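DUF1491 domain-containing protein (Caulobacter crescentus, PDB 4GOQ) is of unknown function, a small single-chain alpha/beta protein of the DUF1491 family from a bacterium. Local coordinates at residues I8-L13 against W91-E96. Numbering follows the deposited sequence.
Sequences IWVAAL and WVVEIE
Val-10 sits over the indole of Trp-91, one methyl on the ring face and the other reaching on to Val-93. The CH-pi part belongs to Val-10 CG2, which lies 4.2 Å from the centroid of the Trp-91 six-membered ring and 24° off its normal, displaced toward the rim so that CE3 is its nearest ring atom. In Trp-91 a chi1 of -71° puts CG beside the backbone N, and the further turn about CB-CG sets a face of the indole against Val-10. The ring's polar corner looks to another partner: NE1 hydrogen-bonds to the backbone O of Asp-31, helping to fix how the indole is turned. Helix 6-19 packs here on one face of a mixed five-stranded sheet, against strand 91-97, which lies between the parallel strand 37-43 and the antiparallel edge strand 23-28. The helix segment runs almost parallel to the strand segment, at 6° with the axes 10.7 Å apart, and the alternate strand residues Trp-91, Val-93 and Ile-95 point toward it. Beyond the indole the contact is aliphatic, and no hydrogen bond joins the segments. Val-10 CG1 lies between the CZ3 corner of Trp-91 and Val-93 CG2, 3.8 Å from the latter, the two valines side by side and pointing opposite ways. With an alanine here both methyls go, and the Trp-91 face would probably lose its Val-10 contact while a gap opens beside Val-93 CG2. Nearly a turn further along the helix, Ile-95 CD1 rests against the branched end of Leu-13, nearest CD1 at 3.8 Å, while Leu-13 CD2 also meets the other methyl of Val-93, CG1, at 3.9 Å. Phe-103 also touches Leu-13, and Val-26 of the edge strand packs on both Val-10 and Trp-91.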
ATOM      1  N   ILE A   8       2.651   3.941 -13.180  1.00 21.10           N
ATOM      2  CA  ILE A   8       4.039   3.487 -13.431  1.00 19.26           C
ATOM      3  C   ILE A   8       4.634   2.940 -12.112  1.00 22.34           C
ATOM      4  O   ILE A   8       5.267   1.882 -12.081  1.00 21.63           O
ATOM      5  CB  ILE A   8       4.872   4.648 -14.037  1.00 21.24           C
ATOM      6  CG1 ILE A   8       4.341   4.992 -15.468  1.00 21.84           C
ATOM      7  CG2 ILE A   8       6.381   4.289 -14.119  1.00 22.84           C
ATOM      8  CD1 ILE A   8       4.955   6.264 -16.104  1.00 26.11           C
ATOM      9  N   TRP A   9       4.462   3.692 -11.054  1.00 20.72           N
ATOM     10  CA  TRP A   9       4.951   3.333  -9.724  1.00 21.59           C
ATOM     11  C   TRP A   9       4.267   2.028  -9.236  1.00 26.05           C
ATOM     12  O   TRP A   9       4.919   1.149  -8.652  1.00 25.81           O
ATOM     13  CB  TRP A   9       4.688   4.518  -8.768  1.00 21.39           C
ATOM     14  CG  TRP A   9       5.189   4.271  -7.365  1.00 22.37           C
ATOM     15  CD1 TRP A   9       6.412   4.628  -6.851  1.00 25.16           C
ATOM     16  CD2 TRP A   9       4.523   3.517  -6.343  1.00 21.97           C
ATOM     17  NE1 TRP A   9       6.527   4.168  -5.549  1.00 24.06           N
ATOM     18  CE2 TRP A   9       5.384   3.472  -5.221  1.00 24.58           C
ATOM     19  CE3 TRP A   9       3.260   2.880  -6.259  1.00 23.30           C
ATOM     20  CZ2 TRP A   9       5.036   2.802  -4.038  1.00 23.13           C
ATOM     21  CZ3 TRP A   9       2.925   2.196  -5.098  1.00 24.63           C
ATOM     22  CH2 TRP A   9       3.787   2.193  -3.989  1.00 24.55           C
ATOM     23  N   VAL A  10       2.955   1.902  -9.466  1.00 23.82           N
ATOM     24  CA  VAL A  10       2.213   0.701  -9.064  1.00 23.70           C
ATOM     25  C   VAL A  10       2.722  -0.521  -9.863  1.00 27.29           C
ATOM     26  O   VAL A  10       2.948  -1.575  -9.258  1.00 23.61           O
ATOM     27  CB  VAL A  10       0.668   0.888  -9.153  1.00 26.97           C
ATOM     28  CG1 VAL A  10      -0.070  -0.427  -8.867  1.00 27.23           C
ATOM     29  CG2 VAL A  10       0.191   1.982  -8.180  1.00 25.89           C
ATOM     30  N   ALA A  11       2.981  -0.360 -11.182  1.00 26.56           N
ATOM     31  CA  ALA A  11       3.518  -1.442 -12.026  1.00 26.37           C
ATOM     32  C   ALA A  11       4.865  -1.931 -11.478  1.00 29.00           C
ATOM     33  O   ALA A  11       5.118  -3.141 -11.448  1.00 27.00           O
ATOM     34  CB  ALA A  11       3.658  -0.981 -13.483  1.00 27.45           C
ATOM     35  N   ALA A  12       5.723  -1.001 -11.027  1.00 25.62           N
ATOM     36  CA  ALA A  12       7.020  -1.380 -10.466  1.00 24.45           C
ATOM     37  C   ALA A  12       6.829  -2.163  -9.151  1.00 26.05           C
ATOM     38  O   ALA A  12       7.543  -3.129  -8.897  1.00 24.42           O
ATOM     39  CB  ALA A  12       7.867  -0.135 -10.209  1.00 24.35           C
ATOM     40  N   LEU A  13       5.899  -1.715  -8.298  1.00 24.90           N
ATOM     41  CA  LEU A  13       5.649  -2.391  -7.013  1.00 24.22           C
ATOM     42  C   LEU A  13       5.145  -3.839  -7.242  1.00 28.82           C
ATOM     43  O   LEU A  13       5.690  -4.791  -6.651  1.00 26.85           O
ATOM     44  CB  LEU A  13       4.646  -1.590  -6.176  1.00 23.88           C
ATOM     45  CG  LEU A  13       4.134  -2.277  -4.863  1.00 25.90           C
ATOM     46  CD1 LEU A  13       5.282  -2.424  -3.825  1.00 25.97           C
ATOM     47  CD2 LEU A  13       3.050  -1.427  -4.227  1.00 25.25           C
ATOM     48  N   TRP A  91      -5.762   4.537  -5.108  1.00 23.46           N
ATOM     49  CA  TRP A  91      -5.376   3.182  -5.462  1.00 23.12           C
ATOM     50  C   TRP A  91      -5.280   2.371  -4.204  1.00 26.74           C
ATOM     51  O   TRP A  91      -4.939   2.906  -3.147  1.00 24.59           O
ATOM     52  CB  TRP A  91      -3.991   3.155  -6.144  1.00 22.56           C
ATOM     53  CG  TRP A  91      -3.964   3.715  -7.536  1.00 23.44           C
ATOM     54  CD1 TRP A  91      -4.039   5.024  -7.897  1.00 25.85           C
ATOM     55  CD2 TRP A  91      -3.743   2.974  -8.737  1.00 23.62           C
ATOM     56  NE1 TRP A  91      -3.894   5.147  -9.261  1.00 25.14           N
ATOM     57  CE2 TRP A  91      -3.722   3.901  -9.803  1.00 26.76           C
ATOM     58  CE3 TRP A  91      -3.580   1.604  -9.019  1.00 25.31           C
ATOM     59  CZ2 TRP A  91      -3.527   3.510 -11.135  1.00 26.86           C
ATOM     60  CZ3 TRP A  91      -3.404   1.211 -10.338  1.00 27.44           C
ATOM     61  CH2 TRP A  91      -3.376   2.159 -11.381  1.00 29.31           C
ATOM     62  N   VAL A  92      -5.557   1.075  -4.304  1.00 24.71           N
ATOM     63  CA  VAL A  92      -5.354   0.164  -3.188  1.00 23.14           C
ATOM     64  C   VAL A  92      -4.614  -1.021  -3.766  1.00 24.79           C
ATOM     65  O   VAL A  92      -5.067  -1.607  -4.755  1.00 23.98           O
ATOM     66  CB  VAL A  92      -6.652  -0.253  -2.427  1.00 26.35           C
ATOM     67  CG1 VAL A  92      -6.322  -1.243  -1.290  1.00 24.93           C
ATOM     68  CG2 VAL A  92      -7.393   0.978  -1.866  1.00 26.24           C
ATOM     69  N   VAL A  93      -3.476  -1.368  -3.156  1.00 23.26           N
ATOM     70  CA  VAL A  93      -2.647  -2.476  -3.607  1.00 22.09           C
ATOM     71  C   VAL A  93      -2.536  -3.451  -2.468  1.00 27.97           C
ATOM     72  O   VAL A  93      -2.189  -3.049  -1.351  1.00 28.17           O
ATOM     73  CB  VAL A  93      -1.243  -2.007  -4.105  1.00 26.15           C
ATOM     74  CG1 VAL A  93      -0.381  -3.215  -4.457  1.00 26.00           C
ATOM     75  CG2 VAL A  93      -1.364  -1.070  -5.322  1.00 26.12           C
ATOM     76  N   GLU A  94      -2.870  -4.720  -2.719  1.00 24.65           N
ATOM     77  CA  GLU A  94      -2.785  -5.726  -1.652  1.00 24.96           C
ATOM     78  C   GLU A  94      -1.650  -6.672  -2.001  1.00 29.49           C
ATOM     79  O   GLU A  94      -1.532  -7.119  -3.145  1.00 27.86           O
ATOM     80  CB  GLU A  94      -4.148  -6.460  -1.496  1.00 27.00           C
ATOM     81  CG  GLU A  94      -4.207  -7.417  -0.325  1.00 37.42           C
ATOM     82  CD  GLU A  94      -5.615  -7.871   0.037  1.00 58.44           C
ATOM     83  OE1 GLU A  94      -6.508  -7.806  -0.836  1.00 46.10           O
ATOM     84  OE2 GLU A  94      -5.826  -8.298   1.194  1.00 59.05           O
ATOM     85  N   ILE A  95      -0.748  -6.890  -1.035  1.00 28.01           N
ATOM     86  CA  ILE A  95       0.403  -7.755  -1.215  1.00 27.26           C
ATOM     87  C   ILE A  95       0.338  -8.839  -0.148  1.00 32.36           C
ATOM     88  O   ILE A  95       0.272  -8.534   1.043  1.00 32.02           O
ATOM     89  CB  ILE A  95       1.736  -6.948  -1.169  1.00 29.26           C
ATOM     90  CG1 ILE A  95       1.809  -5.887  -2.332  1.00 30.05           C
ATOM     91  CG2 ILE A  95       2.944  -7.902  -1.194  1.00 30.49           C
ATOM     92  CD1 ILE A  95       2.865  -4.903  -2.194  1.00 34.42           C
ATOM     93  N   GLU A  96       0.363 -10.092  -0.580  1.00 30.59           N
ATOM     94  CA  GLU A  96       0.336 -11.240   0.300  1.00 31.96           C
ATOM     95  C   GLU A  96       1.672 -11.943   0.189  1.00 34.33           C
ATOM     96  O   GLU A  96       2.038 -12.446  -0.873  1.00 34.22           O
ATOM     97  CB  GLU A  96      -0.835 -12.156  -0.035  1.00 35.95           C
ATOM     98  CG  GLU A  96      -2.153 -11.701   0.565  1.00 51.99           C
ATOM     99  CD  GLU A  96      -3.334 -12.583   0.209  1.00 83.24           C
ATOM    100  OE1 GLU A  96      -3.870 -12.437  -0.913  1.00 91.54           O
ATOM    101  OE2 GLU A  96      -3.728 -13.416   1.056  1.00 82.24           O
TER